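Eukaryotic translation initiation factor 4 gamma 2 (Homo sapiens, PDB 4IUL) probably acts in translation initiation as an eIF4G relative, its HEAT-repeat MIF4G domain interacting with the helicase eIF4A. Local coordinates at residues L199-D211 and L242-W254. Residues are numbered along the deposited sequence; the frame is centred on the assembly and turned at random.
Sequences LCQIMRTVGPRLD and LLQDTVELREHHW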
ATOM      1  N   LEU A 199      10.635  -2.053  -5.751  1.00 40.03           N
ATOM      2  CA  LEU A 199      10.170  -1.589  -7.055  1.00 39.86           C
ATOM      3  C   LEU A 199       9.817  -2.757  -7.970  1.00 40.99           C
ATOM      4  O   LEU A 199       8.778  -2.747  -8.625  1.00 41.90           O
ATOM      5  CB  LEU A 199      11.235  -0.720  -7.727  1.00 39.45           C
ATOM      6  CG  LEU A 199      10.969  -0.366  -9.192  1.00 39.46           C
ATOM      7  CD1 LEU A 199       9.726   0.507  -9.299  1.00 39.70           C
ATOM      8  CD2 LEU A 199      12.172   0.350  -9.766  1.00 39.63           C
ATOM      9  N   CYS A 200      10.675  -3.769  -8.016  1.00 40.29           N
ATOM     10  CA  CYS A 200      10.395  -4.920  -8.860  1.00 40.94           C
ATOM     11  C   CYS A 200       9.153  -5.659  -8.372  1.00 40.89           C
ATOM     12  O   CYS A 200       8.412  -6.226  -9.169  1.00 41.73           O
ATOM     13  CB  CYS A 200      11.607  -5.858  -8.906  1.00 39.68           C
ATOM     14  SG  CYS A 200      13.014  -5.156  -9.827  1.00 40.77           S
ATOM     15  N   GLN A 201       8.923  -5.647  -7.063  1.00 40.56           N
ATOM     16  CA  GLN A 201       7.754  -6.302  -6.489  1.00 40.07           C
ATOM     17  C   GLN A 201       6.508  -5.596  -7.012  1.00 39.69           C
ATOM     18  O   GLN A 201       5.621  -6.224  -7.590  1.00 38.44           O
ATOM     19  CB  GLN A 201       7.785  -6.205  -4.965  1.00 41.53           C
ATOM     20  CG  GLN A 201       6.618  -6.894  -4.294  1.00 46.19           C
ATOM     21  CD  GLN A 201       6.625  -8.391  -4.538  1.00 50.79           C
ATOM     22  OE1 GLN A 201       7.460  -9.114  -3.992  1.00 53.29           O
ATOM     23  NE2 GLN A 201       5.702  -8.862  -5.374  1.00 53.52           N
ATOM     24  N   ILE A 202       6.457  -4.280  -6.799  1.00 39.49           N
ATOM     25  CA  ILE A 202       5.346  -3.445  -7.254  1.00 38.63           C
ATOM     26  C   ILE A 202       5.125  -3.618  -8.749  1.00 37.35           C
ATOM     27  O   ILE A 202       4.002  -3.820  -9.205  1.00 37.95           O
ATOM     28  CB  ILE A 202       5.624  -1.943  -6.975  1.00 39.38           C
ATOM     29  CG1 ILE A 202       5.218  -1.599  -5.544  1.00 40.93           C
ATOM     30  CG2 ILE A 202       4.878  -1.066  -7.976  1.00 39.55           C
ATOM     31  CD1 ILE A 202       3.740  -1.802  -5.266  1.00 42.10           C
ATOM     32  N   MET A 203       6.211  -3.539  -9.505  1.00 36.76           N
ATOM     33  CA  MET A 203       6.150  -3.676 -10.951  1.00 38.93           C
ATOM     34  C   MET A 203       5.507  -4.999 -11.398  1.00 39.81           C
ATOM     35  O   MET A 203       4.731  -5.014 -12.355  1.00 40.27           O
ATOM     36  CB  MET A 203       7.560  -3.532 -11.535  1.00 38.08           C
ATOM     37  CG  MET A 203       7.622  -2.818 -12.873  1.00 40.34           C
ATOM     38  SD  MET A 203       7.102  -1.083 -12.837  1.00 40.07           S
ATOM     39  CE  MET A 203       5.585  -1.204 -13.629  1.00 41.92           C
ATOM     40  N   ARG A 204       5.814  -6.104 -10.715  1.00 40.31           N
ATOM     41  CA  ARG A 204       5.230  -7.400 -11.082  1.00 42.56           C
ATOM     42  C   ARG A 204       3.773  -7.505 -10.648  1.00 42.69           C
ATOM     43  O   ARG A 204       3.005  -8.272 -11.225  1.00 43.42           O
ATOM     44  CB  ARG A 204       6.004  -8.567 -10.454  1.00 43.60           C
ATOM     45  CG  ARG A 204       7.441  -8.710 -10.931  1.00 48.63           C
ATOM     46  CD  ARG A 204       8.072  -9.996 -10.406  1.00 51.54           C
ATOM     47  NE  ARG A 204       7.619 -11.176 -11.140  1.00 53.66           N
ATOM     48  CZ  ARG A 204       8.065 -11.524 -12.345  1.00 55.62           C
ATOM     49  NH1 ARG A 204       8.983 -10.784 -12.958  1.00 55.37           N
ATOM     50  NH2 ARG A 204       7.591 -12.609 -12.943  1.00 53.58           N
ATOM     51  N   THR A 205       3.406  -6.723  -9.636  1.00 42.44           N
ATOM     52  CA  THR A 205       2.051  -6.717  -9.083  1.00 42.15           C
ATOM     53  C   THR A 205       1.083  -5.789  -9.820  1.00 41.33           C
ATOM     54  O   THR A 205      -0.041  -6.177 -10.144  1.00 41.73           O
ATOM     55  CB  THR A 205       2.061  -6.283  -7.590  1.00 44.39           C
ATOM     56  OG1 THR A 205       2.937  -7.131  -6.832  1.00 45.29           O
ATOM     57  CG2 THR A 205       0.660  -6.367  -7.006  1.00 45.96           C
ATOM     58  N   VAL A 206       1.529  -4.567 -10.089  1.00 39.44           N
ATOM     59  CA  VAL A 206       0.701  -3.553 -10.740  1.00 37.91           C
ATOM     60  C   VAL A 206       1.111  -3.157 -12.166  1.00 37.00           C
ATOM     61  O   VAL A 206       0.307  -2.605 -12.920  1.00 36.98           O
ATOM     62  CB  VAL A 206       0.667  -2.290  -9.846  1.00 37.65           C
ATOM     63  CG1 VAL A 206       0.259  -1.077 -10.633  1.00 42.30           C
ATOM     64  CG2 VAL A 206      -0.301  -2.513  -8.707  1.00 40.47           C
ATOM     65  N   GLY A 207       2.356  -3.446 -12.530  1.00 35.92           N
ATOM     66  CA  GLY A 207       2.864  -3.092 -13.846  1.00 35.59           C
ATOM     67  C   GLY A 207       1.938  -3.256 -15.042  1.00 35.66           C
ATOM     68  O   GLY A 207       1.729  -2.301 -15.792  1.00 35.52           O
ATOM     69  N   PRO A 208       1.373  -4.452 -15.256  1.00 34.46           N
ATOM     70  CA  PRO A 208       0.473  -4.701 -16.386  1.00 35.06           C
ATOM     71  C   PRO A 208      -0.738  -3.758 -16.495  1.00 33.86           C
ATOM     72  O   PRO A 208      -1.052  -3.289 -17.585  1.00 32.62           O
ATOM     73  CB  PRO A 208       0.059  -6.160 -16.182  1.00 34.94           C
ATOM     74  CG  PRO A 208       1.237  -6.746 -15.499  1.00 36.38           C
ATOM     75  CD  PRO A 208       1.593  -5.685 -14.486  1.00 34.76           C
ATOM     76  N   ARG A 209      -1.407  -3.471 -15.378  1.00 32.55           N
ATOM     77  CA  ARG A 209      -2.575  -2.592 -15.425  1.00 33.90           C
ATOM     78  C   ARG A 209      -2.226  -1.112 -15.634  1.00 33.30           C
ATOM     79  O   ARG A 209      -3.044  -0.336 -16.130  1.00 32.42           O
ATOM     80  CB  ARG A 209      -3.423  -2.734 -14.150  1.00 36.22           C
ATOM     81  CG  ARG A 209      -2.850  -2.066 -12.903  1.00 42.18           C
ATOM     82  CD  ARG A 209      -3.971  -1.622 -11.948  1.00 47.41           C
ATOM     83  NE  ARG A 209      -4.841  -2.734 -11.567  1.00 52.96           N
ATOM     84  CZ  ARG A 209      -6.148  -2.626 -11.333  1.00 55.80           C
ATOM     85  NH1 ARG A 209      -6.755  -1.449 -11.437  1.00 56.32           N
ATOM     86  NH2 ARG A 209      -6.854  -3.702 -11.010  1.00 56.62           N
ATOM     87  N   LEU A 210      -1.012  -0.724 -15.263  1.00 31.65           N
ATOM     88  CA  LEU A 210      -0.583   0.663 -15.401  1.00 32.66           C
ATOM     89  C   LEU A 210      -0.058   0.976 -16.800  1.00 33.26           C
ATOM     90  O   LEU A 210      -0.170   2.106 -17.286  1.00 33.19           O
ATOM     91  CB  LEU A 210       0.520   0.960 -14.384  1.00 32.92           C
ATOM     92  CG  LEU A 210       0.292   1.865 -13.169  1.00 34.00           C
ATOM     93  CD1 LEU A 210      -0.943   1.462 -12.389  1.00 31.78           C
ATOM     94  CD2 LEU A 210       1.542   1.786 -12.290  1.00 35.65           C
ATOM     95  N   ASP A 211       0.495  -0.045 -17.444  1.00 32.63           N
ATOM     96  CA  ASP A 211       1.113   0.098 -18.753  1.00 32.84           C
ATOM     97  C   ASP A 211       0.185   0.136 -19.972  1.00 32.47           C
ATOM     98  O   ASP A 211       0.293  -0.712 -20.863  1.00 30.47           O
ATOM     99  CB  ASP A 211       2.157  -1.015 -18.915  1.00 34.64           C
ATOM    100  CG  ASP A 211       3.258  -0.656 -19.892  1.00 36.72           C
ATOM    101  OD1 ASP A 211       3.404   0.541 -20.222  1.00 36.65           O
ATOM    102  OD2 ASP A 211       3.990  -1.577 -20.318  1.00 36.94           O
ATOM    103  N   LEU A 242      17.334  -9.239 -10.620  1.00 55.06           N
ATOM    104  CA  LEU A 242      15.912  -9.035 -10.373  1.00 52.70           C
ATOM    105  C   LEU A 242      15.403  -7.945 -11.313  1.00 50.93           C
ATOM    106  O   LEU A 242      14.255  -7.977 -11.754  1.00 50.23           O
ATOM    107  CB  LEU A 242      15.689  -8.618  -8.916  1.00 53.64           C
ATOM    108  CG  LEU A 242      14.430  -9.143  -8.223  1.00 54.54           C
ATOM    109  CD1 LEU A 242      13.200  -8.747  -9.026  1.00 56.68           C
ATOM    110  CD2 LEU A 242      14.510 -10.652  -8.095  1.00 53.38           C
ATOM    111  N   LEU A 243      16.266  -6.982 -11.618  1.00 48.37           N
ATOM    112  CA  LEU A 243      15.894  -5.904 -12.520  1.00 48.25           C
ATOM    113  C   LEU A 243      15.813  -6.446 -13.941  1.00 48.73           C
ATOM    114  O   LEU A 243      14.874  -6.143 -14.676  1.00 49.13           O
ATOM    115  CB  LEU A 243      16.915  -4.761 -12.448  1.00 45.73           C
ATOM    116  CG  LEU A 243      16.960  -3.944 -11.152  1.00 45.60           C
ATOM    117  CD1 LEU A 243      18.207  -3.065 -11.131  1.00 44.31           C
ATOM    118  CD2 LEU A 243      15.692  -3.102 -11.031  1.00 44.54           C
ATOM    119  N   GLN A 244      16.797  -7.261 -14.317  1.00 49.49           N
ATOM    120  CA  GLN A 244      16.844  -7.853 -15.650  1.00 49.55           C
ATOM    121  C   GLN A 244      15.621  -8.711 -15.937  1.00 48.16           C
ATOM    122  O   GLN A 244      15.108  -8.712 -17.055  1.00 46.95           O
ATOM    123  CB  GLN A 244      18.103  -8.707 -15.821  1.00 52.09           C
ATOM    124  CG  GLN A 244      19.408  -7.932 -15.750  1.00 56.99           C
ATOM    125  CD  GLN A 244      20.619  -8.790 -16.090  1.00 59.59           C
ATOM    126  OE1 GLN A 244      21.762  -8.329 -16.025  1.00 60.41           O
ATOM    127  NE2 GLN A 244      20.371 -10.045 -16.462  1.00 60.14           N
ATOM    128  N   ASP A 245      15.155  -9.443 -14.932  1.00 47.11           N
ATOM    129  CA  ASP A 245      13.993 -10.300 -15.121  1.00 48.19           C
ATOM    130  C   ASP A 245      12.710  -9.486 -15.286  1.00 46.62           C
ATOM    131  O   ASP A 245      11.807  -9.883 -16.022  1.00 45.80           O
ATOM    132  CB  ASP A 245      13.838 -11.269 -13.945  1.00 50.75           C
ATOM    133  CG  ASP A 245      12.714 -12.272 -14.161  1.00 52.90           C
ATOM    134  OD1 ASP A 245      12.822 -13.092 -15.103  1.00 54.67           O
ATOM    135  OD2 ASP A 245      11.722 -12.237 -13.397  1.00 52.20           O
ATOM    136  N   THR A 246      12.630  -8.351 -14.596  1.00 44.99           N
ATOM    137  CA  THR A 246      11.454  -7.490 -14.681  1.00 43.79           C
ATOM    138  C   THR A 246      11.407  -6.808 -16.048  1.00 42.27           C
ATOM    139  O   THR A 246      10.377  -6.800 -16.713  1.00 41.12           O
ATOM    140  CB  THR A 246      11.472  -6.424 -13.566  1.00 43.70           C
ATOM    141  OG1 THR A 246      11.425  -7.074 -12.290  1.00 44.24           O
ATOM    142  CG2 THR A 246      10.276  -5.494 -13.691  1.00 43.33           C
ATOM    143  N   VAL A 247      12.538  -6.247 -16.461  1.00 42.00           N
ATOM    144  CA  VAL A 247      12.654  -5.578 -17.750  1.00 42.26           C
ATOM    145  C   VAL A 247      12.281  -6.509 -18.906  1.00 43.84           C
ATOM    146  O   VAL A 247      11.527  -6.125 -19.801  1.00 43.07           O
ATOM    147  CB  VAL A 247      14.089  -5.058 -17.960  1.00 40.98           C
ATOM    148  CG1 VAL A 247      14.357  -4.806 -19.431  1.00 40.19           C
ATOM    149  CG2 VAL A 247      14.279  -3.772 -17.172  1.00 41.25           C
ATOM    150  N   GLU A 248      12.813  -7.727 -18.875  1.00 44.13           N
ATOM    151  CA  GLU A 248      12.550  -8.727 -19.901  1.00 45.49           C
ATOM    152  C   GLU A 248      11.065  -9.076 -19.989  1.00 45.39           C
ATOM    153  O   GLU A 248      10.555  -9.379 -21.066  1.00 44.34           O
ATOM    154  CB  GLU A 248      13.353  -9.995 -19.603  1.00 47.04           C
ATOM    155  CG  GLU A 248      13.198 -11.102 -20.629  1.00 50.45           C
ATOM    156  CD  GLU A 248      13.940 -12.370 -20.229  1.00 53.16           C
ATOM    157  OE1 GLU A 248      15.184 -12.318 -20.094  1.00 53.05           O
ATOM    158  OE2 GLU A 248      13.278 -13.415 -20.044  1.00 53.59           O
ATOM    159  N   LEU A 249      10.379  -9.039 -18.851  1.00 45.05           N
ATOM    160  CA  LEU A 249       8.954  -9.354 -18.806  1.00 43.80           C
ATOM    161  C   LEU A 249       8.155  -8.280 -19.539  1.00 43.99           C
ATOM    162  O   LEU A 249       7.177  -8.575 -20.227  1.00 43.29           O
ATOM    163  CB  LEU A 249       8.481  -9.455 -17.352  1.00 42.80           C
ATOM    164  CG  LEU A 249       7.009  -9.799 -17.115  1.00 43.64           C
ATOM    165  CD1 LEU A 249       6.687 -11.135 -17.754  1.00 41.39           C
ATOM    166  CD2 LEU A 249       6.718  -9.841 -15.621  1.00 43.32           C
ATOM    167  N   ARG A 250       8.587  -7.032 -19.400  1.00 43.95           N
ATOM    168  CA  ARG A 250       7.895  -5.928 -20.049  1.00 44.34           C
ATOM    169  C   ARG A 250       8.144  -5.946 -21.552  1.00 43.96           C
ATOM    170  O   ARG A 250       7.239  -5.664 -22.340  1.00 42.49           O
ATOM    171  CB  ARG A 250       8.352  -4.587 -19.475  1.00 43.35           C
ATOM    172  CG  ARG A 250       7.358  -3.484 -19.740  1.00 42.28           C
ATOM    173  CD  ARG A 250       8.027  -2.188 -20.132  1.00 41.92           C
ATOM    174  NE  ARG A 250       7.035  -1.162 -20.436  1.00 40.52           N
ATOM    175  CZ  ARG A 250       7.291  -0.053 -21.120  1.00 41.09           C
ATOM    176  NH1 ARG A 250       8.516   0.186 -21.587  1.00 38.11           N
ATOM    177  NH2 ARG A 250       6.320   0.818 -21.337  1.00 39.82           N
ATOM    178  N   GLU A 251       9.373  -6.270 -21.946  1.00 43.57           N
ATOM    179  CA  GLU A 251       9.724  -6.332 -23.358  1.00 44.07           C
ATOM    180  C   GLU A 251       8.862  -7.401 -24.036  1.00 42.95           C
ATOM    181  O   GLU A 251       8.645  -7.367 -25.250  1.00 40.90           O
ATOM    182  CB  GLU A 251      11.217  -6.649 -23.516  1.00 46.21           C
ATOM    183  CG  GLU A 251      12.121  -5.608 -22.862  1.00 49.42           C
ATOM    184  CD  GLU A 251      13.602  -5.833 -23.131  1.00 52.20           C
ATOM    185  OE1 GLU A 251      14.095  -6.959 -22.899  1.00 52.94           O
ATOM    186  OE2 GLU A 251      14.276  -4.873 -23.568  1.00 53.80           O
ATOM    187  N   HIS A 252       8.367  -8.339 -23.233  1.00 41.83           N
ATOM    188  CA  HIS A 252       7.499  -9.407 -23.715  1.00 42.70           C
ATOM    189  C   HIS A 252       6.019  -9.062 -23.485  1.00 41.53           C
ATOM    190  O   HIS A 252       5.173  -9.953 -23.405  1.00 41.22           O
ATOM    191  CB  HIS A 252       7.826 -10.719 -23.000  1.00 44.22           C
ATOM    192  CG  HIS A 252       9.064 -11.391 -23.499  1.00 48.86           C
ATOM    193  ND1 HIS A 252      10.294 -10.770 -23.514  1.00 51.22           N
ATOM    194  CD2 HIS A 252       9.262 -12.636 -23.995  1.00 50.21           C
ATOM    195  CE1 HIS A 252      11.199 -11.603 -23.999  1.00 52.24           C
ATOM    196  NE2 HIS A 252      10.598 -12.742 -24.298  1.00 52.03           N
ATOM    197  N   HIS A 253       5.712  -7.770 -23.383  1.00 40.09           N
ATOM    198  CA  HIS A 253       4.341  -7.326 -23.165  1.00 40.73           C
ATOM    199  C   HIS A 253       3.692  -7.992 -21.955  1.00 41.83           C
ATOM    200  O   HIS A 253       2.516  -8.356 -21.997  1.00 42.57           O
ATOM    201  CB  HIS A 253       3.483  -7.607 -24.403  1.00 38.35           C
ATOM    202  CG  HIS A 253       3.945  -6.893 -25.634  1.00 39.06           C
ATOM    203  ND1 HIS A 253       3.077  -6.267 -26.502  1.00 38.69           N
ATOM    204  CD2 HIS A 253       5.184  -6.703 -26.142  1.00 39.06           C
ATOM    205  CE1 HIS A 253       3.761  -5.719 -27.489  1.00 37.84           C
ATOM    206  NE2 HIS A 253       5.043  -5.968 -27.295  1.00 39.05           N
ATOM    207  N   TRP A 254       4.453  -8.159 -20.879  1.00 43.36           N
ATOM    208  CA  TRP A 254       3.940  -8.789 -19.662  1.00 46.85           C
ATOM    209  C   TRP A 254       3.221 -10.114 -19.922  1.00 49.58           C
ATOM    210  O   TRP A 254       2.472 -10.587 -19.070  1.00 50.80           O
ATOM    211  CB  TRP A 254       2.967  -7.855 -18.925  1.00 45.47           C
ATOM    212  CG  TRP A 254       3.519  -6.499 -18.615  1.00 46.19           C
ATOM    213  CD1 TRP A 254       3.394  -5.368 -19.371  1.00 46.32           C
ATOM    214  CD2 TRP A 254       4.317  -6.139 -17.485  1.00 46.41           C
ATOM    215  NE1 TRP A 254       4.069  -4.325 -18.782  1.00 46.38           N
ATOM    216  CE2 TRP A 254       4.648  -4.772 -17.624  1.00 46.58           C
ATOM    217  CE3 TRP A 254       4.794  -6.843 -16.370  1.00 46.98           C
ATOM    218  CZ2 TRP A 254       5.428  -4.092 -16.687  1.00 44.45           C
ATOM    219  CZ3 TRP A 254       5.570  -6.165 -15.438  1.00 46.42           C
ATOM    220  CH2 TRP A 254       5.882  -4.803 -15.606  1.00 45.93           C
TER
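Trp254 lays its indole against the last turn of helix 193-210. Gly207 CA and Pro208 CD make CH-pi contacts over one face of the six-membered ring, Pro208 CD lying 4.1 Å from its centroid, while Arg250 CA of its own segment backs the opposite face. Met203 CG meets the rim at Trp254 CH2 (3.8 Å). A Schellman motif with His253 at positive phi ends helix 237-251 and folds Trp254 back into this position.

The polar grip centres on Asp211, just past its helix end. Arg250 takes it side-on: NH2 donates nearly straight (172°) to the syn side of Asp211 OD1, and Arg250 NE, 3.1 Å from Asp211 OD2, approaches it from above the carboxylate plane. Trp254 NE1 donates in its ring plane to the anti side of the same Asp211 OD2, also at 3.1 Å, with carboxylate and indole almost perpendicular (85°). Asp220 on helix 216-227 pairs with Arg250 NH1.

Toward the N-terminal ends of both segments, Cys200 packs against Leu242 and Leu243, its SG 3.6 Å from Leu243 CD2. Arg204 bends near its end to bring NH1 to Asp245 OD2 in a 3.1 Å salt bridge, with Leu249 CD2 over one guanidinium face.

Segments 199-210 and 242-251 run nearly parallel, 22° apart, as fits a HEAT-repeat array; three donor bonds to one carboxylate should fix its rotation and probably favour its ionised form.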